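Local coordinates for protein pentalenene synthase (Streptomyces chartreusis NRRL 3882, PDB 6Q4S) that probably converts farnesyl diphosphate, with magnesium as cofactor, into the bicyclic sesquiterpenol 7-epi-alpha-eudesmol, as a member of the terpene synthase family, at residues Trp31-Val36 and Thr120-Glu125; Arg56-Ala61 and Gln302-Gly307; Arg192-Glu197 and Val294-Glu299. One frame throughout, in Å; residues are numbered along the deposited sequence. Where two conformers were deposited one is given.

Contact 1 (Trp31-Val36 and Thr120-Glu125)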
loop_
_atom_site.group_PDB
_atom_site.type_symbol
_atom_site.label_atom_id
_atom_site.label_comp_id
_atom_site.label_asym_id
_atom_site.label_seq_id
_atom_site.Cartn_x
_atom_site.Cartn_y
_atom_site.Cartn_z
ATOM N N TRP A 31 -26.741 6.738 9.945
ATOM C CA TRP A 31 -27.044 7.458 11.220
ATOM C C TRP A 31 -26.322 6.993 12.500
ATOM O O TRP A 31 -25.857 7.770 13.305
ATOM C CB TRP A 31 -28.574 7.383 11.493
ATOM C CG TRP A 31 -29.343 8.298 10.679
ATOM C CD1 TRP A 31 -30.051 8.014 9.539
ATOM C CD2 TRP A 31 -29.532 9.669 10.942
ATOM N NE1 TRP A 31 -30.692 9.152 9.087
ATOM C CE2 TRP A 31 -30.358 10.185 9.928
ATOM C CE3 TRP A 31 -29.060 10.534 11.917
ATOM C CZ2 TRP A 31 -30.730 11.507 9.890
ATOM C CZ3 TRP A 31 -29.444 11.883 11.855
ATOM C CH2 TRP A 31 -30.250 12.342 10.862
ATOM N N GLU A 32 -26.233 5.716 12.687
ATOM C CA GLU A 32 -25.558 5.146 13.846
ATOM C C GLU A 32 -24.089 5.615 13.829
ATOM O O GLU A 32 -23.553 5.986 14.861
ATOM C CB GLU A 32 -25.601 3.622 13.721
ATOM C CG GLU A 32 -24.947 2.840 14.848
ATOM C CD GLU A 32 -24.616 1.408 14.535
ATOM O OE1 GLU A 32 -25.203 0.838 13.594
ATOM O OE2 GLU A 32 -23.755 0.832 15.249
ATOM N N MET A 33 -23.469 5.660 12.642
ATOM C CA MET A 33 -22.020 6.054 12.563
ATOM C C MET A 33 -21.832 7.550 12.443
ATOM O O MET A 33 -20.714 8.035 12.312
ATOM C CB MET A 33 -21.359 5.325 11.393
ATOM C CG MET A 33 -21.482 3.831 11.454
ATOM S SD MET A 33 -20.930 3.117 13.010
ATOM C CE MET A 33 -19.151 3.349 12.744
ATOM N N ARG A 34 -22.926 8.310 12.467
ATOM C CA ARG A 34 -22.895 9.758 12.509
ATOM C C ARG A 34 -22.302 10.372 11.244
ATOM O O ARG A 34 -21.833 11.507 11.277
ATOM C CB ARG A 34 -22.227 10.282 13.795
ATOM C CG ARG A 34 -22.822 9.691 15.060
ATOM C CD ARG A 34 -21.906 9.728 16.274
ATOM N NE ARG A 34 -22.392 10.653 17.299
ATOM C CZ ARG A 34 -23.491 10.496 18.071
ATOM N NH1 ARG A 34 -24.300 9.434 17.967
ATOM N NH2 ARG A 34 -23.789 11.435 18.971
ATOM N N LEU A 35 -22.448 9.659 10.124
ATOM C CA LEU A 35 -22.011 10.140 8.797
ATOM C C LEU A 35 -22.935 11.174 8.221
ATOM O O LEU A 35 -22.514 11.969 7.401
ATOM C CB LEU A 35 -21.860 8.974 7.825
ATOM C CG LEU A 35 -20.801 7.988 8.317
ATOM C CD1 LEU A 35 -20.774 6.764 7.444
ATOM C CD2 LEU A 35 -19.429 8.685 8.335
ATOM N N VAL A 36 -24.213 11.117 8.582
ATOM C CA VAL A 36 -25.130 12.195 8.322
ATOM C C VAL A 36 -25.574 12.720 9.698
ATOM O O VAL A 36 -25.651 11.947 10.712
ATOM C CB VAL A 36 -26.325 11.775 7.447
ATOM C CG1 VAL A 36 -25.879 11.126 6.155
ATOM C CG2 VAL A 36 -27.251 10.849 8.189
ATOM N N THR A 120 -13.486 8.129 9.935
ATOM C CA THR A 120 -12.301 7.269 10.155
ATOM C C THR A 120 -12.693 6.106 11.024
ATOM O O THR A 120 -12.245 4.993 10.814
ATOM C CB THR A 120 -11.090 8.032 10.712
ATOM O OG1 THR A 120 -11.352 8.658 11.995
ATOM C CG2 THR A 120 -10.666 9.089 9.726
ATOM N N LEU A 121 -13.581 6.361 11.980
ATOM C CA LEU A 121 -14.137 5.276 12.787
ATOM C C LEU A 121 -14.976 4.325 11.977
ATOM O O LEU A 121 -14.878 3.122 12.175
ATOM C CB LEU A 121 -14.965 5.857 13.953
ATOM C CG LEU A 121 -14.095 6.668 14.949
ATOM C CD1 LEU A 121 -14.991 7.648 15.722
ATOM C CD2 LEU A 121 -13.299 5.780 15.900
ATOM N N ALA A 122 -15.784 4.857 11.069
ATOM C CA ALA A 122 -16.590 4.056 10.167
ATOM C C ALA A 122 -15.711 3.199 9.321
ATOM O O ALA A 122 -15.953 1.996 9.182
ATOM C CB ALA A 122 -17.487 4.911 9.311
ATOM N N TRP A 123 -14.677 3.800 8.736
ATOM C CA TRP A 123 -13.756 3.008 7.930
ATOM C C TRP A 123 -12.985 1.989 8.730
ATOM O O TRP A 123 -12.812 0.872 8.265
ATOM C CB TRP A 123 -12.832 3.932 7.112
ATOM C CG TRP A 123 -11.823 3.270 6.238
ATOM C CD1 TRP A 123 -10.487 3.577 6.226
ATOM C CD2 TRP A 123 -11.997 2.221 5.246
ATOM N NE1 TRP A 123 -9.842 2.827 5.278
ATOM C CE2 TRP A 123 -10.732 1.980 4.675
ATOM C CE3 TRP A 123 -13.081 1.485 4.783
ATOM C CZ2 TRP A 123 -10.508 1.003 3.675
ATOM C CZ3 TRP A 123 -12.863 0.514 3.785
ATOM C CH2 TRP A 123 -11.576 0.267 3.259
ATOM N N ALA A 124 -12.506 2.310 9.922
ATOM C CA ALA A 124 -11.845 1.246 10.679
ATOM C C ALA A 124 -12.747 0.020 10.854
ATOM O O ALA A 124 -12.266 -1.153 10.808
ATOM C CB ALA A 124 -11.347 1.731 12.013
ATOM N N GLU A 125 -14.051 0.265 11.018
ATOM C CA GLU A 125 -15.026 -0.836 11.139
ATOM C C GLU A 125 -15.169 -1.612 9.860
ATOM O O GLU A 125 -15.016 -2.803 9.898
ATOM C CB GLU A 125 -16.420 -0.339 11.604
ATOM C CG GLU A 125 -17.427 -1.501 11.719
ATOM C CD GLU A 125 -18.879 -1.038 11.849
ATOM O OE1 GLU A 125 -19.176 -0.511 12.941
ATOM O OE2 GLU A 125 -19.666 -1.193 10.864
#
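Met33 sits in the Schellman turn that ends helix 19-32 and reaches across to Ala122 and Glu125 on helix 118-131, an outlying helix pair of the all-helical terpene synthase fold. Arg34 takes a positive phi (66°) as the helix stops, and its N bonds back to Trp31 O. Most of the contact is made by the methyl of Met33. Its chain folds at chi2 (-53°) and chi3 (-73°), which swings CE over the backbone of helix 118-131: CE lies 3.7 Å from Ala122 CA and 4.1 Å from Ala122 CB. Leu35, two residues further on, brings CD1 to 4.2 Å from the same Ala122 CB, so two apolar tips meet one small methyl. Leu35 and Ala122 also rest on Leu75 of helix 63-79, and Leu35 O takes a hydrogen bond from the side chain of Gln82 in the DDXXD motif. Glu125 lies across the end of Met33, its OE1 3.9 Å from Met33 CE, while its OE2 is hydrogen-bonded to Trp29 NE1. The turn itself thus packs by van der Waals contact, carboxylate beside thioether, while the polar tie between the helices is made one turn earlier, by Trp29.

Contact 2 (Arg56-Ala61 and Gln302-Gly307)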
loop_
_atom_site.group_PDB
_atom_site.type_symbol
_atom_site.label_atom_id
_atom_site.label_comp_id
_atom_site.label_asym_id
_atom_site.label_seq_id
_atom_site.Cartn_x
_atom_site.Cartn_y
_atom_site.Cartn_z
ATOM N N ARG A 56 -25.697 -3.375 -8.208
ATOM C CA ARG A 56 -25.307 -3.645 -9.656
ATOM C C ARG A 56 -23.855 -3.938 -9.868
ATOM O O ARG A 56 -23.474 -4.659 -10.775
ATOM C CB ARG A 56 -25.695 -2.422 -10.467
ATOM C CG ARG A 56 -27.173 -2.098 -10.521
ATOM C CD ARG A 56 -27.382 -0.871 -11.420
ATOM N NE ARG A 56 -28.793 -0.535 -11.558
ATOM C CZ ARG A 56 -29.607 -1.201 -12.388
ATOM N NH1 ARG A 56 -29.155 -2.194 -13.148
ATOM N NH2 ARG A 56 -30.868 -0.855 -12.472
ATOM N N THR A 57 -22.992 -3.372 -9.002
ATOM C CA THR A 57 -21.563 -3.641 -9.106
ATOM C C THR A 57 -20.994 -4.846 -8.335
ATOM O O THR A 57 -19.935 -5.411 -8.731
ATOM C CB THR A 57 -20.717 -2.390 -8.754
ATOM O OG1 THR A 57 -21.011 -1.911 -7.446
ATOM C CG2 THR A 57 -21.058 -1.296 -9.725
ATOM N N TYR A 58 -21.679 -5.252 -7.278
ATOM C CA TYR A 58 -21.277 -6.440 -6.500
ATOM C C TYR A 58 -22.466 -7.436 -6.457
ATOM O O TYR A 58 -23.015 -7.703 -5.405
ATOM C CB TYR A 58 -20.870 -6.029 -5.082
ATOM C CG TYR A 58 -19.657 -5.099 -5.104
ATOM C CD1 TYR A 58 -18.461 -5.539 -5.642
ATOM C CD2 TYR A 58 -19.748 -3.807 -4.652
ATOM C CE1 TYR A 58 -17.372 -4.694 -5.748
ATOM C CE2 TYR A 58 -18.652 -2.956 -4.756
ATOM C CZ TYR A 58 -17.497 -3.394 -5.319
ATOM O OH TYR A 58 -16.356 -2.604 -5.408
ATOM N N PRO A 59 -22.895 -7.924 -7.616
ATOM C CA PRO A 59 -24.210 -8.631 -7.605
ATOM C C PRO A 59 -24.233 -9.992 -6.919
ATOM O O PRO A 59 -25.333 -10.480 -6.626
ATOM C CB PRO A 59 -24.519 -8.786 -9.095
ATOM C CG PRO A 59 -23.161 -8.881 -9.701
ATOM C CD PRO A 59 -22.363 -7.825 -8.973
ATOM N N HIS A 60 -23.064 -10.583 -6.664
ATOM C CA HIS A 60 -22.949 -11.902 -6.034
ATOM C C HIS A 60 -22.771 -11.877 -4.531
ATOM O O HIS A 60 -22.532 -12.912 -3.985
ATOM C CB HIS A 60 -21.833 -12.708 -6.651
ATOM C CG HIS A 60 -22.012 -12.963 -8.102
ATOM N ND1 HIS A 60 -22.998 -13.787 -8.599
ATOM C CD2 HIS A 60 -21.304 -12.524 -9.174
ATOM C CE1 HIS A 60 -22.907 -13.817 -9.919
ATOM N NE2 HIS A 60 -21.869 -13.083 -10.288
ATOM N N ALA A 61 -22.902 -10.719 -3.880
ATOM C CA ALA A 61 -22.581 -10.616 -2.485
ATOM C C ALA A 61 -23.643 -11.353 -1.703
ATOM O O ALA A 61 -24.843 -11.265 -2.053
ATOM C CB ALA A 61 -22.557 -9.167 -2.064
ATOM N N GLN A 302 -16.592 -6.364 -15.609
ATOM C CA GLN A 302 -17.848 -6.137 -16.347
ATOM C C GLN A 302 -18.952 -5.629 -15.460
ATOM O O GLN A 302 -19.745 -4.734 -15.825
ATOM C CB GLN A 302 -18.309 -7.427 -16.999
ATOM C CG GLN A 302 -17.313 -8.089 -17.932
ATOM C CD GLN A 302 -17.804 -9.468 -18.472
ATOM O OE1 GLN A 302 -18.746 -10.066 -17.965
ATOM N NE2 GLN A 302 -17.170 -9.929 -19.521
ATOM N N HIS A 303 -19.027 -6.162 -14.251
ATOM C CA HIS A 303 -20.026 -5.668 -13.340
ATOM C C HIS A 303 -19.852 -4.195 -13.082
ATOM O O HIS A 303 -20.854 -3.482 -12.865
ATOM C CB HIS A 303 -20.057 -6.460 -11.991
ATOM C CG HIS A 303 -20.273 -7.944 -12.155
ATOM N ND1 HIS A 303 -19.733 -8.884 -11.302
ATOM C CD2 HIS A 303 -20.970 -8.642 -13.088
ATOM C CE1 HIS A 303 -20.054 -10.092 -11.723
ATOM N NE2 HIS A 303 -20.786 -9.973 -12.817
ATOM N N TRP A 304 -18.582 -3.741 -13.025
ATOM C CA TRP A 304 -18.356 -2.348 -12.753
ATOM C C TRP A 304 -18.719 -1.457 -13.973
ATOM O O TRP A 304 -19.391 -0.436 -13.825
ATOM C CB TRP A 304 -16.923 -2.099 -12.254
ATOM C CG TRP A 304 -16.995 -1.876 -10.845
ATOM C CD1 TRP A 304 -16.774 -2.816 -9.807
ATOM C CD2 TRP A 304 -17.469 -0.700 -10.222
ATOM N NE1 TRP A 304 -17.057 -2.245 -8.604
ATOM C CE2 TRP A 304 -17.479 -0.952 -8.801
ATOM C CE3 TRP A 304 -17.871 0.556 -10.702
ATOM C CZ2 TRP A 304 -17.878 -0.006 -7.881
ATOM C CZ3 TRP A 304 -18.278 1.530 -9.760
ATOM C CH2 TRP A 304 -18.256 1.229 -8.352
ATOM N N ILE A 305 -18.194 -1.803 -15.131
ATOM C CA ILE A 305 -18.467 -1.001 -16.337
ATOM C C ILE A 305 -19.979 -0.959 -16.599
ATOM O O ILE A 305 -20.565 0.141 -16.681
ATOM C CB ILE A 305 -17.748 -1.549 -17.581
ATOM C CG1 ILE A 305 -16.252 -1.521 -17.399
ATOM C CG2 ILE A 305 -18.185 -0.718 -18.803
ATOM C CD1 ILE A 305 -15.471 -2.310 -18.450
ATOM N N ASN A 306 -20.643 -2.130 -16.576
ATOM C CA ASN A 306 -22.082 -2.177 -16.905
ATOM C C ASN A 306 -22.977 -1.634 -15.842
ATOM O O ASN A 306 -23.913 -0.812 -16.122
ATOM C CB ASN A 306 -22.498 -3.553 -17.284
ATOM C CG ASN A 306 -23.752 -3.543 -18.175
ATOM O OD1 ASN A 306 -23.796 -2.876 -19.220
ATOM N ND2 ASN A 306 -24.770 -4.279 -17.754
ATOM N N GLY A 307 -22.640 -1.971 -14.595
ATOM C CA GLY A 307 -23.452 -1.571 -13.477
ATOM C C GLY A 307 -23.380 -0.106 -13.211
ATOM O O GLY A 307 -24.366 0.547 -12.811
HETATM O O HOH W 1 -18.343 -8.318 -8.772
HETATM O O HOH W 2 -21.240 -12.776 -13.034
#
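Thr57 sets its methyl over one face of the Trp304 indole in the tight half of this contact: CG2 stands 3.6 Å from the six-membered ring centroid, 8° off the normal, a CH-pi contact. A chi1 of 57° turns Thr57 OG1 back to its hydrogen-bond partner, Ala53 O. Tyr58 receives the indole edge toward its face, in an offset edge-to-face pair with planes at 74°; its OH is held by Ser186 O. Replacing Trp304 by an alanine would probably open a gap beside Tyr58 and leave the Thr57 methyl without its aromatic face. Here helix 50-57 ends against helix 288-313 of the terpene synthase bundle, the side chain of Trp304 lying about 7 Å from that of Asn223, a probable magnesium ligand. Gly307 lets the backbones close to 4.7 Å between Arg56 CA and Gly307 CA; a CB there would run into Arg56 O. Toward the Tyr58-Ala61 turn the fit loosens and water enters. Pro59 CG lies over one face of His303 in a CH-pi contact, 3.8 Å from the ring centroid, while one water joins His60 NE2 and His303 NE2, 2.8 Å from each. Another is hydrogen-bonded to His303 ND1 (2.9 Å) and weakly to Thr57 O.

Contact 3 (Arg192-Glu197 and Val294-Glu299)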
loop_
_atom_site.group_PDB
_atom_site.type_symbol
_atom_site.label_atom_id
_atom_site.label_comp_id
_atom_site.label_asym_id
_atom_site.label_seq_id
_atom_site.Cartn_x
_atom_site.Cartn_y
_atom_site.Cartn_z
ATOM N N ARG A 192 -13.537 -9.998 -2.806
ATOM C CA ARG A 192 -14.143 -10.107 -1.478
ATOM C C ARG A 192 -15.641 -10.416 -1.510
ATOM O O ARG A 192 -16.091 -11.226 -0.701
ATOM C CB ARG A 192 -13.871 -8.856 -0.630
ATOM C CG ARG A 192 -14.675 -8.710 0.656
ATOM C CD ARG A 192 -14.286 -9.890 1.561
ATOM N NE ARG A 192 -14.921 -9.696 2.845
ATOM C CZ ARG A 192 -16.136 -10.155 3.132
ATOM N NH1 ARG A 192 -16.820 -10.787 2.220
ATOM N NH2 ARG A 192 -16.689 -9.974 4.313
ATOM N N SER A 193 -16.369 -9.757 -2.405
ATOM C CA SER A 193 -17.806 -9.848 -2.484
ATOM C C SER A 193 -18.309 -11.232 -2.904
ATOM O O SER A 193 -19.358 -11.677 -2.437
ATOM C CB SER A 193 -18.319 -8.826 -3.481
ATOM O OG SER A 193 -19.682 -9.029 -3.696
ATOM N N ARG A 194 -17.562 -11.886 -3.774
ATOM C CA ARG A 194 -17.931 -13.134 -4.352
ATOM C C ARG A 194 -17.164 -14.321 -3.799
ATOM O O ARG A 194 -17.581 -15.445 -3.997
ATOM C CB ARG A 194 -17.748 -13.040 -5.830
ATOM C CG ARG A 194 -18.444 -14.165 -6.594
ATOM C CD ARG A 194 -18.260 -13.966 -8.084
ATOM N NE ARG A 194 -19.005 -14.949 -8.844
ATOM C CZ ARG A 194 -19.077 -14.997 -10.161
ATOM N NH1 ARG A 194 -18.456 -14.109 -10.942
ATOM N NH2 ARG A 194 -19.787 -15.958 -10.698
ATOM N N GLY A 195 -16.032 -14.099 -3.152
ATOM C CA GLY A 195 -15.344 -15.149 -2.374
ATOM C C GLY A 195 -14.394 -15.924 -3.223
ATOM O O GLY A 195 -14.404 -17.131 -3.198
ATOM N N PHE A 196 -13.562 -15.241 -4.001
ATOM C CA PHE A 196 -12.497 -15.881 -4.676
ATOM C C PHE A 196 -11.322 -14.894 -4.699
ATOM O O PHE A 196 -11.493 -13.757 -4.321
ATOM C CB PHE A 196 -12.934 -16.258 -6.106
ATOM C CG PHE A 196 -13.083 -15.060 -7.041
ATOM C CD1 PHE A 196 -14.198 -14.251 -6.978
ATOM C CD2 PHE A 196 -12.082 -14.724 -7.920
ATOM C CE1 PHE A 196 -14.329 -13.134 -7.798
ATOM C CE2 PHE A 196 -12.206 -13.598 -8.743
ATOM C CZ PHE A 196 -13.316 -12.786 -8.646
ATOM N N GLU A 197 -10.181 -15.335 -5.187
ATOM C CA GLU A 197 -9.047 -14.486 -5.474
ATOM C C GLU A 197 -8.460 -14.812 -6.809
ATOM O O GLU A 197 -8.304 -15.983 -7.158
ATOM C CB GLU A 197 -7.967 -14.594 -4.415
ATOM C CG GLU A 197 -8.443 -13.963 -3.102
ATOM C CD GLU A 197 -7.381 -13.863 -1.999
ATOM O OE1 GLU A 197 -6.146 -13.885 -2.388
ATOM O OE2 GLU A 197 -7.850 -13.764 -0.775
ATOM N N VAL A 294 -9.783 -16.470 -12.803
ATOM C CA VAL A 294 -9.574 -15.427 -13.825
ATOM C C VAL A 294 -10.864 -14.929 -14.458
ATOM O O VAL A 294 -11.215 -13.679 -14.401
ATOM C CB VAL A 294 -8.553 -15.875 -14.880
ATOM C CG1 VAL A 294 -8.476 -14.881 -16.060
ATOM C CG2 VAL A 294 -7.187 -15.969 -14.242
ATOM N N ARG A 295 -11.634 -15.879 -14.971
ATOM C CA ARG A 295 -12.928 -15.562 -15.573
ATOM C C ARG A 295 -13.793 -14.786 -14.608
ATOM O O ARG A 295 -14.394 -13.782 -14.995
ATOM C CB ARG A 295 -13.655 -16.824 -16.104
ATOM C CG ARG A 295 -15.067 -16.561 -16.625
ATOM C CD ARG A 295 -15.849 -17.823 -17.037
ATOM N NE ARG A 295 -16.005 -18.741 -15.903
ATOM C CZ ARG A 295 -16.824 -18.556 -14.859
ATOM N NH1 ARG A 295 -17.630 -17.499 -14.748
ATOM N NH2 ARG A 295 -16.849 -19.462 -13.893
ATOM N N MET A 296 -13.849 -15.199 -13.335
ATOM C CA MET A 296 -14.621 -14.427 -12.353
ATOM C C MET A 296 -14.061 -12.978 -12.132
ATOM O O MET A 296 -14.836 -12.041 -11.864
ATOM C CB MET A 296 -14.700 -15.175 -10.996
ATOM C CG MET A 296 -15.681 -16.366 -10.994
ATOM S SD MET A 296 -15.928 -17.173 -9.361
ATOM C CE MET A 296 -14.286 -17.899 -9.180
ATOM N N GLY A 297 -12.747 -12.881 -12.176
ATOM C CA GLY A 297 -12.023 -11.583 -12.162
ATOM C C GLY A 297 -12.470 -10.640 -13.261
ATOM O O GLY A 297 -12.783 -9.458 -13.023
ATOM N N VAL A 298 -12.556 -11.185 -14.466
ATOM C CA VAL A 298 -13.018 -10.416 -15.617
ATOM C C VAL A 298 -14.468 -10.024 -15.421
ATOM O O VAL A 298 -14.859 -8.887 -15.688
ATOM C CB VAL A 298 -12.786 -11.217 -16.931
ATOM C CG1 VAL A 298 -13.365 -10.477 -18.127
ATOM C CG2 VAL A 298 -11.323 -11.514 -17.101
ATOM N N GLU A 299 -15.284 -10.914 -14.870
ATOM C CA GLU A 299 -16.662 -10.543 -14.609
ATOM C C GLU A 299 -16.837 -9.405 -13.611
ATOM O O GLU A 299 -17.778 -8.619 -13.766
ATOM C CB GLU A 299 -17.533 -11.757 -14.228
ATOM C CG GLU A 299 -17.629 -12.802 -15.331
ATOM C CD GLU A 299 -18.433 -14.056 -14.917
ATOM O OE1 GLU A 299 -19.268 -14.089 -13.928
ATOM O OE2 GLU A 299 -18.200 -15.043 -15.615
HETATM O O HOH W 3 -16.969 -11.870 -10.388
#
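The guanidinium of Arg194 has Met296 CG over one face, 3.6 Å from NH1, while at its edge, close to the plane, lie the carboxylate of Glu299 and a water. The ring of Phe196 likewise has Met296 over one face: CB is 3.7 Å from the centroid in a CH-pi contact, and SD, at 4.5 Å and 26° off the normal, makes a Met-aromatic contact; Arg194 CB lies at the ring edge, near its plane. A bend at chi3 (-68°) turns Met296 CE back to 3.7 Å from Phe196 CB. Arg194 reaches past this methionine, and its NH1 donates to Glu299 OE1 at 3.1 Å in a fairly straight bond (163°) from above the carboxylate plane. The same NH1 donates to the water, which in turn donates to Met296 O at 2.6 Å. Glu299 OE2 takes a second salt bridge from Arg295 NH1, at 2.7 Å; Arg295 also pairs with Asp292. The end of helix 183-194 and the loop turning at Gly195 meet helix 288-313 through one methionine serving both flat groups. Flanked by two arginines, Glu299 is likely to stay ionised, its charge shared between one of its own helix and one ending helix 183-194.

In the fold
Contact 2 is the buried one, its centre about 11 Å from that of the chain, against about 16 Å for contact 3 and about 19 Å for contact 1, both only partly buried. Contacts 2 and 3 share helix 288-313 and touch each other: His60 packs on Arg194, and Ser193 lies against Tyr58 and Ala61. Contact 1 joins other helices and touches neither, its nearest atoms about 10 Å from contact 2 and about 9 Å from contact 3. Contact 2 relies on ring packing and waters, with no clear direct hydrogen bond between its segments; contact 3 adds a direct salt bridge to Met-aromatic packing; contact 1 packs by van der Waals contact, with the Glu125 carboxylate bonded to Trp29 beside it.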